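Local coordinates for type C neurotoxin (Clostridium botulinum, PDB 3PME), which probably binds gangliosides and phosphatidylethanolamine on nerve-cell membranes, as the receptor-binding domain of a C/D mosaic botulinum neurotoxin, at residues I306-D311 and Y327-Q332; N253-L258 and K374-S379; K6-Q11 and I52-N57; S69-W74 and R196-F201. One frame throughout, in Å; residues are numbered along the deposited sequence.

Contact 1: I306-D311 and Y327-Q332; sequences IIRDTD and YALKLQ
The backbone O of D309 is gripped side-on by the R308 guanidinium, whose flat face lies over the ring of Y327 across the contact. Strands 302-308 and 326-332 pair antiparallel here, in the C-terminal domain, a β-trefoil by family. R308 NE makes the straighter bond to D309 O (2.9 Å, 163° at the hydrogen) and R308 NH1 a longer one of 3.3 Å; the acceptor lies close to the guanidinium plane, so the pair fixes the group's rotation. R308 CZ sits 3.7 Å from the Y327 centroid with the planes 10° apart, the evidence for a parallel cation-pi stack. The register follows from I307 and K330, a hydrogen-bonded pair whose I307 N to K330 O and K330 N to I307 O distances are both 2.8 Å. D309 OD2 has a salt bridge with R377, whereas K330 NZ stays 4.0 Å from D309 OD1. One water donates to D309 OD2 and D311 O and accepts from A328 N, at 3.0 Å from that nitrogen.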
loop_
_atom_site.group_PDB
_atom_site.type_symbol
_atom_site.label_atom_id
_atom_site.label_comp_id
_atom_site.label_asym_id
_atom_site.label_seq_id
_atom_site.Cartn_x
_atom_site.Cartn_y
_atom_site.Cartn_z
ATOM N N ILE A 306 15.872 19.761 5.094
ATOM C CA ILE A 306 16.136 19.903 3.680
ATOM C C ILE A 306 15.572 21.219 3.174
ATOM O O ILE A 306 14.420 21.566 3.455
ATOM C CB ILE A 306 15.523 18.732 2.878
ATOM C CG1 ILE A 306 16.166 17.411 3.316
ATOM C CG2 ILE A 306 15.702 18.964 1.384
ATOM C CD1 ILE A 306 15.595 16.174 2.600
ATOM N N ILE A 307 16.382 21.955 2.423
ATOM C CA ILE A 307 15.909 23.190 1.814
ATOM C C ILE A 307 16.205 23.198 0.332
ATOM O O ILE A 307 17.079 22.476 -0.128
ATOM C CB ILE A 307 16.555 24.434 2.454
ATOM C CG1 ILE A 307 18.079 24.418 2.266
ATOM C CG2 ILE A 307 16.177 24.512 3.931
ATOM C CD1 ILE A 307 18.759 25.773 2.541
ATOM N N ARG A 308 15.447 23.999 -0.400
ATOM C CA ARG A 308 15.745 24.287 -1.797
ATOM C C ARG A 308 16.890 25.294 -1.864
ATOM O O ARG A 308 16.948 26.222 -1.058
ATOM C CB ARG A 308 14.508 24.893 -2.459
ATOM C CG ARG A 308 14.415 24.688 -3.949
ATOM C CD ARG A 308 13.528 25.755 -4.577
ATOM N NE ARG A 308 14.295 26.981 -4.723
ATOM C CZ ARG A 308 13.823 28.135 -5.172
ATOM N NH1 ARG A 308 14.639 29.170 -5.268
ATOM N NH2 ARG A 308 12.548 28.258 -5.529
ATOM N N ASP A 309 17.800 25.119 -2.817
ATOM C CA ASP A 309 18.823 26.130 -3.077
ATOM C C ASP A 309 18.132 27.358 -3.676
ATOM O O ASP A 309 17.128 27.236 -4.389
ATOM C CB ASP A 309 19.870 25.572 -4.046
ATOM C CG ASP A 309 21.200 26.282 -3.950
ATOM O OD1 ASP A 309 21.285 27.321 -3.266
ATOM O OD2 ASP A 309 22.167 25.795 -4.568
ATOM N N THR A 310 18.649 28.545 -3.373
ATOM C CA THR A 310 18.089 29.797 -3.880
ATOM C C THR A 310 18.486 30.044 -5.338
ATOM O O THR A 310 17.725 30.631 -6.109
ATOM C CB THR A 310 18.556 30.990 -3.016
ATOM O OG1 THR A 310 19.979 31.043 -3.040
ATOM C CG2 THR A 310 18.109 30.805 -1.575
ATOM N N ASP A 311 19.683 29.603 -5.712
ATOM C CA ASP A 311 20.127 29.727 -7.100
ATOM C C ASP A 311 20.128 28.379 -7.820
ATOM O O ASP A 311 20.197 27.325 -7.180
ATOM C CB ASP A 311 21.505 30.387 -7.175
ATOM C CG ASP A 311 21.446 31.887 -6.918
ATOM O OD1 ASP A 311 20.324 32.439 -6.836
ATOM O OD2 ASP A 311 22.518 32.517 -6.807
ATOM N N TYR A 327 16.813 23.655 -9.326
ATOM C CA TYR A 327 17.457 23.954 -8.050
ATOM C C TYR A 327 17.828 22.674 -7.311
ATOM O O TYR A 327 17.027 21.752 -7.180
ATOM C CB TYR A 327 16.538 24.794 -7.158
ATOM C CG TYR A 327 16.021 26.053 -7.792
ATOM C CD1 TYR A 327 16.780 27.220 -7.785
ATOM C CD2 TYR A 327 14.764 26.081 -8.377
ATOM C CE1 TYR A 327 16.298 28.379 -8.375
ATOM C CE2 TYR A 327 14.270 27.236 -8.952
ATOM C CZ TYR A 327 15.041 28.376 -8.950
ATOM O OH TYR A 327 14.543 29.519 -9.531
ATOM N N ALA A 328 19.056 22.616 -6.830
ATOM C CA ALA A 328 19.478 21.523 -5.977
ATOM C C ALA A 328 18.819 21.639 -4.602
ATOM O O ALA A 328 18.232 22.671 -4.251
ATOM C CB ALA A 328 20.994 21.528 -5.837
ATOM N N LEU A 329 18.924 20.560 -3.834
ATOM C CA LEU A 329 18.448 20.541 -2.456
ATOM C C LEU A 329 19.657 20.489 -1.537
ATOM O O LEU A 329 20.685 19.900 -1.879
ATOM C CB LEU A 329 17.556 19.326 -2.234
ATOM C CG LEU A 329 16.359 19.218 -3.170
ATOM C CD1 LEU A 329 15.564 17.998 -2.757
ATOM C CD2 LEU A 329 15.496 20.474 -3.102
ATOM N N LYS A 330 19.543 21.105 -0.364
ATOM C CA LYS A 330 20.668 21.175 0.562
ATOM C C LYS A 330 20.192 20.863 1.963
ATOM O O LYS A 330 18.995 20.855 2.224
ATOM C CB LYS A 330 21.282 22.584 0.547
ATOM C CG LYS A 330 21.670 23.066 -0.844
ATOM C CD LYS A 330 22.004 24.545 -0.864
ATOM C CE LYS A 330 23.258 24.840 -0.072
ATOM N NZ LYS A 330 23.595 26.294 -0.126
ATOM N N LEU A 331 21.145 20.608 2.856
ATOM C CA LEU A 331 20.862 20.445 4.280
ATOM C C LEU A 331 21.130 21.758 5.015
ATOM O O LEU A 331 22.134 22.434 4.754
ATOM C CB LEU A 331 21.737 19.338 4.877
ATOM C CG LEU A 331 21.488 17.920 4.347
ATOM C CD1 LEU A 331 22.344 16.878 5.054
ATOM C CD2 LEU A 331 20.016 17.587 4.485
ATOM N N GLN A 332 20.240 22.099 5.941
ATOM C CA GLN A 332 20.384 23.294 6.778
ATOM C C GLN A 332 20.320 22.896 8.251
ATOM O O GLN A 332 19.412 22.179 8.669
ATOM C CB GLN A 332 19.266 24.298 6.457
ATOM C CG GLN A 332 19.172 25.465 7.438
ATOM C CD GLN A 332 18.213 26.533 6.957
ATOM O OE1 GLN A 332 18.387 27.106 5.874
ATOM N NE2 GLN A 332 17.182 26.797 7.747
HETATM O O HOH W 1 12.942 30.639 -7.244
HETATM O O HOH W 2 21.102 24.735 -7.092
#

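Contact 2: N253-L258 and K374-S379; sequences NNILVL and KPWRFS
I255 pushes its CD1 into the angle between P375 and the indole of W376. Its CG1 is placed between the backbone N and the carbonyl carbon (chi1 66°), which directs the longer branch at the facing loop. I255 CD1 then lies 3.9 Å from the centroid of the five-membered ring of W376, 21° off the ring normal, a CH-pi contact over the face. The same methyl carbon comes within 3.3 Å of P375 CB, tighter than ordinary contact, while P375 CG lies over an outer part of the indole. One carbon further back, I255 CG1 is 3.3 Å from W376 NE1.

W376 carries its CG anti to the carbonyl carbon (chi1 -60°), and this swings the indole towards strand 255-260. V257 CG1 meets the six-membered ring 3.9 Å from W376 CZ2. At the other end, N253 CB approaches W376 NE1 at 3.4 Å and reaches the edge of the F378 ring. W376 NE1 is satisfied by K252 O. A type I turn from W376 to S379, closed by S379 N to W376 O at 3.0 Å, brings F378 back over W376 CB. The loop thus lies against the hairpin of strands 247-252 and 255-260 in the C-terminal domain, a β-trefoil by family, with A328 of strand 326-332 touching I255 and A383 and T385 of strand 383-389 touching W376 and P375.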
loop_
_atom_site.group_PDB
_atom_site.type_symbol
_atom_site.label_atom_id
_atom_site.label_comp_id
_atom_site.label_asym_id
_atom_site.label_seq_id
_atom_site.Cartn_x
_atom_site.Cartn_y
_atom_site.Cartn_z
ATOM N N ASN A 253 29.359 17.537 -1.083
ATOM C CA ASN A 253 29.745 18.895 -1.452
ATOM C C ASN A 253 28.569 19.870 -1.404
ATOM O O ASN A 253 28.319 20.620 -2.360
ATOM C CB ASN A 253 30.403 18.915 -2.832
ATOM C CG ASN A 253 31.809 18.361 -2.810
ATOM O OD1 ASN A 253 32.546 18.555 -1.845
ATOM N ND2 ASN A 253 32.190 17.669 -3.877
ATOM N N ASN A 254 27.840 19.821 -0.290
ATOM C CA ASN A 254 26.844 20.829 0.064
ATOM C C ASN A 254 25.479 20.714 -0.608
ATOM O O ASN A 254 24.631 21.586 -0.442
ATOM C CB ASN A 254 27.413 22.237 -0.115
ATOM C CG ASN A 254 28.595 22.499 0.797
ATOM O OD1 ASN A 254 28.625 22.040 1.940
ATOM N ND2 ASN A 254 29.582 23.231 0.293
ATOM N N ILE A 255 25.267 19.651 -1.375
ATOM C CA ILE A 255 23.936 19.398 -1.914
ATOM C C ILE A 255 23.580 17.942 -1.650
ATOM O O ILE A 255 24.399 17.174 -1.130
ATOM C CB ILE A 255 23.839 19.702 -3.415
ATOM C CG1 ILE A 255 24.707 18.725 -4.201
ATOM C CG2 ILE A 255 24.214 21.166 -3.704
ATOM C CD1 ILE A 255 24.214 18.500 -5.605
ATOM N N LEU A 256 22.357 17.561 -1.988
ATOM C CA LEU A 256 21.963 16.172 -1.840
ATOM C C LEU A 256 22.010 15.468 -3.196
ATOM O O LEU A 256 21.616 16.033 -4.219
ATOM C CB LEU A 256 20.539 16.096 -1.286
ATOM C CG LEU A 256 20.343 16.671 0.108
ATOM C CD1 LEU A 256 18.857 16.628 0.463
ATOM C CD2 LEU A 256 21.185 15.889 1.115
ATOM N N VAL A 257 22.493 14.231 -3.188
ATOM C CA VAL A 257 22.483 13.418 -4.400
ATOM C C VAL A 257 21.990 12.024 -4.049
ATOM O O VAL A 257 21.851 11.694 -2.872
ATOM C CB VAL A 257 23.885 13.323 -5.043
ATOM C CG1 VAL A 257 24.339 14.689 -5.572
ATOM C CG2 VAL A 257 24.869 12.736 -4.057
ATOM N N LEU A 258 21.731 11.211 -5.074
ATOM C CA LEU A 258 21.260 9.849 -4.874
ATOM C C LEU A 258 22.388 8.864 -5.143
ATOM O O LEU A 258 22.874 8.757 -6.268
ATOM C CB LEU A 258 20.061 9.550 -5.785
ATOM C CG LEU A 258 18.921 10.581 -5.759
ATOM C CD1 LEU A 258 17.744 10.152 -6.653
ATOM C CD2 LEU A 258 18.453 10.841 -4.332
ATOM N N LYS A 374 24.065 17.847 -13.718
ATOM C CA LYS A 374 25.334 18.349 -13.203
ATOM C C LYS A 374 24.964 19.351 -12.114
ATOM O O LYS A 374 24.786 20.530 -12.394
ATOM C CB LYS A 374 26.109 19.047 -14.320
ATOM C CG LYS A 374 26.538 18.114 -15.456
ATOM C CD LYS A 374 27.101 18.924 -16.618
ATOM C CE LYS A 374 27.764 18.039 -17.645
ATOM N NZ LYS A 374 26.785 17.082 -18.183
ATOM N N PRO A 375 24.801 18.871 -10.871
ATOM C CA PRO A 375 24.138 19.686 -9.840
ATOM C C PRO A 375 25.038 20.678 -9.108
ATOM O O PRO A 375 24.495 21.537 -8.402
ATOM C CB PRO A 375 23.606 18.633 -8.864
ATOM C CG PRO A 375 24.637 17.524 -8.952
ATOM C CD PRO A 375 25.048 17.489 -10.416
ATOM N N TRP A 376 26.359 20.564 -9.241
ATOM C CA TRP A 376 27.266 21.507 -8.586
ATOM C C TRP A 376 27.652 22.612 -9.551
ATOM O O TRP A 376 28.159 22.340 -10.637
ATOM C CB TRP A 376 28.532 20.804 -8.088
ATOM C CG TRP A 376 28.280 19.710 -7.097
ATOM C CD1 TRP A 376 28.080 19.851 -5.753
ATOM C CD2 TRP A 376 28.200 18.310 -7.369
ATOM N NE1 TRP A 376 27.886 18.626 -5.172
ATOM C CE2 TRP A 376 27.949 17.659 -6.142
ATOM C CE3 TRP A 376 28.318 17.539 -8.529
ATOM C CZ2 TRP A 376 27.815 16.276 -6.046
ATOM C CZ3 TRP A 376 28.187 16.174 -8.428
ATOM C CH2 TRP A 376 27.941 15.553 -7.195
ATOM N N ARG A 377 27.437 23.859 -9.149
ATOM C CA ARG A 377 27.687 24.992 -10.030
ATOM C C ARG A 377 29.142 25.048 -10.485
ATOM O O ARG A 377 29.435 25.459 -11.605
ATOM C CB ARG A 377 27.296 26.309 -9.345
ATOM C CG ARG A 377 25.805 26.598 -9.366
ATOM C CD ARG A 377 25.485 27.974 -8.770
ATOM N NE ARG A 377 25.651 27.963 -7.320
ATOM C CZ ARG A 377 24.712 27.575 -6.462
ATOM N NH1 ARG A 377 23.518 27.176 -6.903
ATOM N NH2 ARG A 377 24.962 27.591 -5.160
ATOM N N PHE A 378 30.052 24.615 -9.624
ATOM C CA PHE A 378 31.473 24.705 -9.934
ATOM C C PHE A 378 31.984 23.554 -10.804
ATOM O O PHE A 378 33.178 23.486 -11.095
ATOM C CB PHE A 378 32.277 24.741 -8.635
ATOM C CG PHE A 378 32.061 23.539 -7.763
ATOM C CD1 PHE A 378 32.788 22.379 -7.971
ATOM C CD2 PHE A 378 31.122 23.565 -6.744
ATOM C CE1 PHE A 378 32.586 21.262 -7.176
ATOM C CE2 PHE A 378 30.916 22.455 -5.940
ATOM C CZ PHE A 378 31.650 21.302 -6.159
ATOM N N SER A 379 31.094 22.654 -11.219
ATOM C CA SER A 379 31.525 21.383 -11.807
ATOM C C SER A 379 30.650 20.863 -12.946
ATOM O O SER A 379 29.459 21.160 -13.008
ATOM C CB SER A 379 31.585 20.318 -10.709
ATOM O OG SER A 379 31.795 19.029 -11.246
#

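Contact 3: K6-Q11 and I52-N57; sequences KILSLQ and IIVNLN
L8 and V54 meet obliquely through their methyl carbons, L8 CD1 lying 4.1 Å from V54 CG1. This is the closer-packed part of a wholly apolar contact with no hydrogen bond across it. L8 holds CG anti to its own N (chi1 177°), and its two branches divide the work: CD1 goes to V54, while L8 CD2 comes within 4.2 Å of L56 CD1. L56 is likewise forked, since its other branch, L56 CD2, receives I7 CD1 at 4.2 Å. The chain turns a corner at I7, and I7 and L8 both face I200 in a classic beta bulge, consistent with these two consecutive residues meeting the same leucine.

Towards L10 the interface opens. The CA atoms of L8 and L56 are 8.0 Å apart, but those of L10 and V54 9.5 Å, and the side chains keep a single closer approach, L10 CD2 to V54 CG2 at 4.3 Å. The side chain of I52 comes no nearer than 5.2 Å to segment 6-11; V27 and F181 touch both it and L10. The more exposed side chains lie outside the seam: K6 and Q11 on the far face of their strand, N55 on the far face of the other. Backbones too far apart for pairing, joined by inward-facing aliphatic side chains of two different sheets, are the mark of a β-sandwich, here the concanavalin-like, jelly-roll type of the N-terminal domain.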
loop_
_atom_site.group_PDB
_atom_site.type_symbol
_atom_site.label_atom_id
_atom_site.label_comp_id
_atom_site.label_asym_id
_atom_site.label_seq_id
_atom_site.Cartn_x
_atom_site.Cartn_y
_atom_site.Cartn_z
ATOM N N LYS A 6 -25.002 -5.329 0.882
ATOM C CA LYS A 6 -23.993 -5.868 1.787
ATOM C C LYS A 6 -24.655 -6.782 2.818
ATOM O O LYS A 6 -25.516 -6.337 3.580
ATOM C CB LYS A 6 -23.245 -4.722 2.471
ATOM C CG LYS A 6 -21.898 -5.099 3.041
ATOM C CD LYS A 6 -20.969 -3.886 3.125
ATOM C CE LYS A 6 -21.619 -2.737 3.868
ATOM N NZ LYS A 6 -20.663 -1.603 4.087
ATOM N N ILE A 7 -24.276 -8.057 2.839
ATOM C CA ILE A 7 -24.842 -8.990 3.813
ATOM C C ILE A 7 -23.848 -9.353 4.919
ATOM O O ILE A 7 -24.186 -10.057 5.864
ATOM C CB ILE A 7 -25.444 -10.254 3.149
ATOM C CG1 ILE A 7 -24.385 -11.036 2.372
ATOM C CG2 ILE A 7 -26.607 -9.873 2.238
ATOM C CD1 ILE A 7 -23.551 -11.943 3.239
ATOM N N LEU A 8 -22.615 -8.871 4.784
ATOM C CA LEU A 8 -21.617 -9.010 5.840
ATOM C C LEU A 8 -20.613 -7.889 5.676
ATOM O O LEU A 8 -20.148 -7.627 4.574
ATOM C CB LEU A 8 -20.914 -10.370 5.768
ATOM C CG LEU A 8 -19.800 -10.566 6.800
ATOM C CD1 LEU A 8 -20.383 -10.629 8.201
ATOM C CD2 LEU A 8 -19.015 -11.838 6.509
ATOM N N SER A 9 -20.307 -7.192 6.763
ATOM C CA SER A 9 -19.330 -6.122 6.725
ATOM C C SER A 9 -18.584 -6.090 8.051
ATOM O O SER A 9 -19.115 -5.615 9.066
ATOM C CB SER A 9 -20.023 -4.778 6.455
ATOM O OG SER A 9 -19.078 -3.757 6.184
ATOM N N LEU A 10 -17.357 -6.609 8.055
ATOM C CA LEU A 10 -16.573 -6.637 9.281
ATOM C C LEU A 10 -15.915 -5.285 9.474
ATOM O O LEU A 10 -15.066 -4.862 8.685
ATOM C CB LEU A 10 -15.521 -7.749 9.254
ATOM C CG LEU A 10 -16.038 -9.175 9.069
ATOM C CD1 LEU A 10 -14.849 -10.134 9.053
ATOM C CD2 LEU A 10 -17.029 -9.549 10.172
ATOM N N GLN A 11 -16.338 -4.589 10.522
ATOM C CA GLN A 11 -15.803 -3.271 10.808
ATOM C C GLN A 11 -15.533 -3.133 12.289
ATOM O O GLN A 11 -16.131 -3.819 13.112
ATOM C CB GLN A 11 -16.764 -2.182 10.336
ATOM C CG GLN A 11 -16.959 -2.160 8.829
ATOM C CD GLN A 11 -17.751 -0.960 8.365
ATOM O OE1 GLN A 11 -17.510 -0.421 7.283
ATOM N NE2 GLN A 11 -18.701 -0.528 9.185
ATOM N N ILE A 52 -10.519 -15.790 13.414
ATOM C CA ILE A 52 -11.789 -15.103 13.548
ATOM C C ILE A 52 -12.849 -16.043 13.000
ATOM O O ILE A 52 -12.754 -16.484 11.861
ATOM C CB ILE A 52 -11.818 -13.794 12.764
ATOM C CG1 ILE A 52 -10.702 -12.858 13.239
ATOM C CG2 ILE A 52 -13.187 -13.132 12.904
ATOM C CD1 ILE A 52 -10.642 -11.545 12.476
ATOM N N ILE A 53 -13.840 -16.378 13.817
ATOM C CA ILE A 53 -14.906 -17.268 13.376
ATOM C C ILE A 53 -16.164 -16.443 13.174
ATOM O O ILE A 53 -16.644 -15.795 14.106
ATOM C CB ILE A 53 -15.208 -18.355 14.423
ATOM C CG1 ILE A 53 -13.921 -19.043 14.895
ATOM C CG2 ILE A 53 -16.246 -19.345 13.890
ATOM C CD1 ILE A 53 -13.012 -19.477 13.795
ATOM N N VAL A 54 -16.688 -16.442 11.954
ATOM C CA VAL A 54 -17.905 -15.695 11.658
ATOM C C VAL A 54 -19.045 -16.660 11.366
ATOM O O VAL A 54 -18.930 -17.500 10.487
ATOM C CB VAL A 54 -17.709 -14.751 10.455
ATOM C CG1 VAL A 54 -18.984 -13.966 10.164
ATOM C CG2 VAL A 54 -16.532 -13.799 10.704
ATOM N N ASN A 55 -20.132 -16.555 12.125
ATOM C CA ASN A 55 -21.335 -17.329 11.832
ATOM C C ASN A 55 -22.453 -16.410 11.375
ATOM O O ASN A 55 -22.977 -15.620 12.162
ATOM C CB ASN A 55 -21.785 -18.111 13.066
ATOM C CG ASN A 55 -20.881 -19.279 13.370
ATOM O OD1 ASN A 55 -20.900 -20.285 12.665
ATOM N ND2 ASN A 55 -20.089 -19.158 14.426
ATOM N N LEU A 56 -22.799 -16.497 10.097
ATOM C CA LEU A 56 -23.897 -15.726 9.543
ATOM C C LEU A 56 -25.219 -16.304 10.012
ATOM O O LEU A 56 -25.310 -17.491 10.320
ATOM C CB LEU A 56 -23.867 -15.779 8.015
ATOM C CG LEU A 56 -22.890 -14.889 7.239
ATOM C CD1 LEU A 56 -21.484 -14.992 7.787
ATOM C CD2 LEU A 56 -22.937 -15.276 5.753
ATOM N N ASN A 57 -26.232 -15.450 10.075
ATOM C CA ASN A 57 -27.601 -15.898 10.207
ATOM C C ASN A 57 -27.879 -16.728 8.972
ATOM O O ASN A 57 -27.842 -16.219 7.847
ATOM C CB ASN A 57 -28.537 -14.690 10.266
ATOM C CG ASN A 57 -29.992 -15.080 10.425
ATOM O OD1 ASN A 57 -30.438 -16.100 9.900
ATOM N ND2 ASN A 57 -30.746 -14.259 11.147
#

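Contact 4: S69-W74 and R196-F201; sequences SSVSFW and RDFNIF
S70 and F201 open an antiparallel ladder in the lectin-like β-sandwich: six backbone bonds join strands 68-77 and 193-201, while S69, V71 and F73 bond instead to strand 141-148. F201 N reaches S70 O at 2.8 Å and S70 N bonds F201 O at 3.1 Å; S72 pairs likewise with N199, and W74 with R196. Between the last two pairs the register slips by one, a beta bulge in which D197 and F198 stand opposite F73. D197 O takes a hydrogen bond from a water at 2.7 Å, which accepts from S72 OG. Outside the ladder, S70 OG bonds to K203 O and L205 N, D197 OD1 to N41. R196 lays its guanidinium over the indole of W74, planes 16° apart, R196 CZ 3.8 Å from the five-membered ring centroid. Q217 takes both polar ends, its O with R196 NH2 and its OE1 with W74 NE1. R196 NE completes a weak, bent salt bridge to D197 OD2 at 3.3 Å.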
loop_
_atom_site.group_PDB
_atom_site.type_symbol
_atom_site.label_atom_id
_atom_site.label_comp_id
_atom_site.label_asym_id
_atom_site.label_seq_id
_atom_site.Cartn_x
_atom_site.Cartn_y
_atom_site.Cartn_z
ATOM N N SER A 69 -22.958 -13.251 -6.058
ATOM C CA SER A 69 -22.365 -12.627 -4.885
ATOM C C SER A 69 -21.088 -11.914 -5.271
ATOM O O SER A 69 -20.543 -12.132 -6.354
ATOM C CB SER A 69 -22.010 -13.686 -3.847
ATOM O OG SER A 69 -20.944 -14.484 -4.335
ATOM N N SER A 70 -20.611 -11.071 -4.363
ATOM C CA SER A 70 -19.287 -10.483 -4.484
ATOM C C SER A 70 -18.616 -10.521 -3.122
ATOM O O SER A 70 -19.270 -10.404 -2.085
ATOM C CB SER A 70 -19.359 -9.044 -4.992
ATOM O OG SER A 70 -20.083 -8.970 -6.221
ATOM N N VAL A 71 -17.302 -10.684 -3.131
ATOM C CA VAL A 71 -16.535 -10.642 -1.906
ATOM C C VAL A 71 -15.450 -9.597 -2.132
ATOM O O VAL A 71 -14.777 -9.637 -3.157
ATOM C CB VAL A 71 -15.889 -12.003 -1.619
ATOM C CG1 VAL A 71 -15.035 -11.906 -0.378
ATOM C CG2 VAL A 71 -16.973 -13.107 -1.481
ATOM N N SER A 72 -15.290 -8.649 -1.214
ATOM C CA SER A 72 -14.224 -7.666 -1.358
ATOM C C SER A 72 -13.450 -7.499 -0.058
ATOM O O SER A 72 -14.001 -7.651 1.021
ATOM C CB SER A 72 -14.771 -6.319 -1.830
ATOM O OG SER A 72 -15.525 -5.679 -0.812
ATOM N N PHE A 73 -12.160 -7.201 -0.173
ATOM C CA PHE A 73 -11.312 -6.963 0.998
ATOM C C PHE A 73 -9.962 -6.520 0.489
ATOM O O PHE A 73 -9.656 -6.714 -0.685
ATOM C CB PHE A 73 -11.127 -8.246 1.820
ATOM C CG PHE A 73 -10.577 -9.411 1.028
ATOM C CD1 PHE A 73 -11.437 -10.256 0.335
ATOM C CD2 PHE A 73 -9.215 -9.670 0.984
ATOM C CE1 PHE A 73 -10.950 -11.325 -0.400
ATOM C CE2 PHE A 73 -8.709 -10.742 0.253
ATOM C CZ PHE A 73 -9.587 -11.580 -0.453
ATOM N N TRP A 74 -9.149 -5.927 1.364
ATOM C CA TRP A 74 -7.756 -5.659 1.027
ATOM C C TRP A 74 -6.904 -6.671 1.766
ATOM O O TRP A 74 -7.264 -7.125 2.850
ATOM C CB TRP A 74 -7.333 -4.250 1.469
ATOM C CG TRP A 74 -8.152 -3.158 0.885
ATOM C CD1 TRP A 74 -9.480 -2.921 1.100
ATOM C CD2 TRP A 74 -7.699 -2.138 -0.008
ATOM N NE1 TRP A 74 -9.877 -1.818 0.396
ATOM C CE2 TRP A 74 -8.806 -1.319 -0.301
ATOM C CE3 TRP A 74 -6.458 -1.832 -0.586
ATOM C CZ2 TRP A 74 -8.715 -0.220 -1.154
ATOM C CZ3 TRP A 74 -6.366 -0.735 -1.429
ATOM C CH2 TRP A 74 -7.488 0.059 -1.704
ATOM N N ARG A 196 -8.162 -6.102 5.504
ATOM C CA ARG A 196 -9.048 -5.038 5.982
ATOM C C ARG A 196 -10.304 -4.905 5.139
ATOM O O ARG A 196 -10.329 -5.284 3.971
ATOM C CB ARG A 196 -8.323 -3.692 6.074
ATOM C CG ARG A 196 -8.183 -2.949 4.736
ATOM C CD ARG A 196 -7.486 -1.634 5.014
ATOM N NE ARG A 196 -7.642 -0.631 3.969
ATOM C CZ ARG A 196 -6.737 -0.390 3.034
ATOM N NH1 ARG A 196 -5.615 -1.103 2.981
ATOM N NH2 ARG A 196 -6.938 0.581 2.160
ATOM N N ASP A 197 -11.338 -4.347 5.750
ATOM C CA ASP A 197 -12.586 -4.016 5.076
ATOM C C ASP A 197 -13.213 -5.230 4.385
ATOM O O ASP A 197 -13.617 -5.167 3.224
ATOM C CB ASP A 197 -12.391 -2.843 4.107
ATOM C CG ASP A 197 -11.983 -1.563 4.820
ATOM O OD1 ASP A 197 -12.832 -0.983 5.527
ATOM O OD2 ASP A 197 -10.823 -1.144 4.676
ATOM N N PHE A 198 -13.307 -6.331 5.114
ATOM C CA PHE A 198 -13.908 -7.537 4.548
ATOM C C PHE A 198 -15.433 -7.405 4.417
ATOM O O PHE A 198 -16.128 -7.161 5.417
ATOM C CB PHE A 198 -13.565 -8.777 5.367
ATOM C CG PHE A 198 -13.985 -10.052 4.695
ATOM C CD1 PHE A 198 -15.241 -10.597 4.936
ATOM C CD2 PHE A 198 -13.135 -10.681 3.806
ATOM C CE1 PHE A 198 -15.644 -11.759 4.300
ATOM C CE2 PHE A 198 -13.526 -11.851 3.159
ATOM C CZ PHE A 198 -14.785 -12.388 3.404
ATOM N N ASN A 199 -15.927 -7.568 3.184
ATOM C CA ASN A 199 -17.349 -7.424 2.848
ATOM C C ASN A 199 -17.838 -8.567 1.971
ATOM O O ASN A 199 -17.112 -9.051 1.100
ATOM C CB ASN A 199 -17.591 -6.138 2.052
ATOM C CG ASN A 199 -17.455 -4.892 2.896
ATOM O OD1 ASN A 199 -17.878 -4.871 4.040
ATOM N ND2 ASN A 199 -16.890 -3.838 2.318
ATOM N N ILE A 200 -19.091 -8.974 2.165
ATOM C CA ILE A 200 -19.736 -9.867 1.208
ATOM C C ILE A 200 -21.039 -9.226 0.758
ATOM O O ILE A 200 -21.766 -8.677 1.569
ATOM C CB ILE A 200 -19.997 -11.259 1.796
ATOM C CG1 ILE A 200 -18.671 -11.915 2.195
ATOM C CG2 ILE A 200 -20.744 -12.149 0.768
ATOM C CD1 ILE A 200 -18.799 -13.281 2.831
ATOM N N PHE A 201 -21.310 -9.290 -0.543
ATOM C CA PHE A 201 -22.490 -8.666 -1.141
ATOM C C PHE A 201 -23.349 -9.753 -1.771
ATOM O O PHE A 201 -22.825 -10.757 -2.261
ATOM C CB PHE A 201 -22.078 -7.673 -2.236
ATOM C CG PHE A 201 -21.188 -6.557 -1.759
ATOM C CD1 PHE A 201 -19.813 -6.745 -1.639
ATOM C CD2 PHE A 201 -21.722 -5.315 -1.453
ATOM C CE1 PHE A 201 -18.998 -5.715 -1.200
ATOM C CE2 PHE A 201 -20.915 -4.285 -1.019
ATOM C CZ PHE A 201 -19.548 -4.484 -0.896
HETATM O O HOH W 3 -14.009 -4.104 0.785
#

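The four contacts form two pairs, one in each domain. Contacts 1 and 2 touch in the trefoil, centres about 10 Å apart: D309 OD2 and R377 NH1 form a salt bridge at 3.0 Å, and L329 O and L256 N a probable hydrogen bond at 2.9 Å. Centres of contacts 3 and 4 are also about 10 Å apart; contact 3 reaches the sheet of contact 4 through strand 6-13, a neighbour of 193-201, while its strand 51-55 belongs to another sheet; I7 N probably bonds I200 O at 2.9 Å. The pairs lie on opposite sides of the chain's centre. Contacts 1 and 4 are about 47 Å apart between centres and about 27 Å between nearest atoms, so the pairs do not touch.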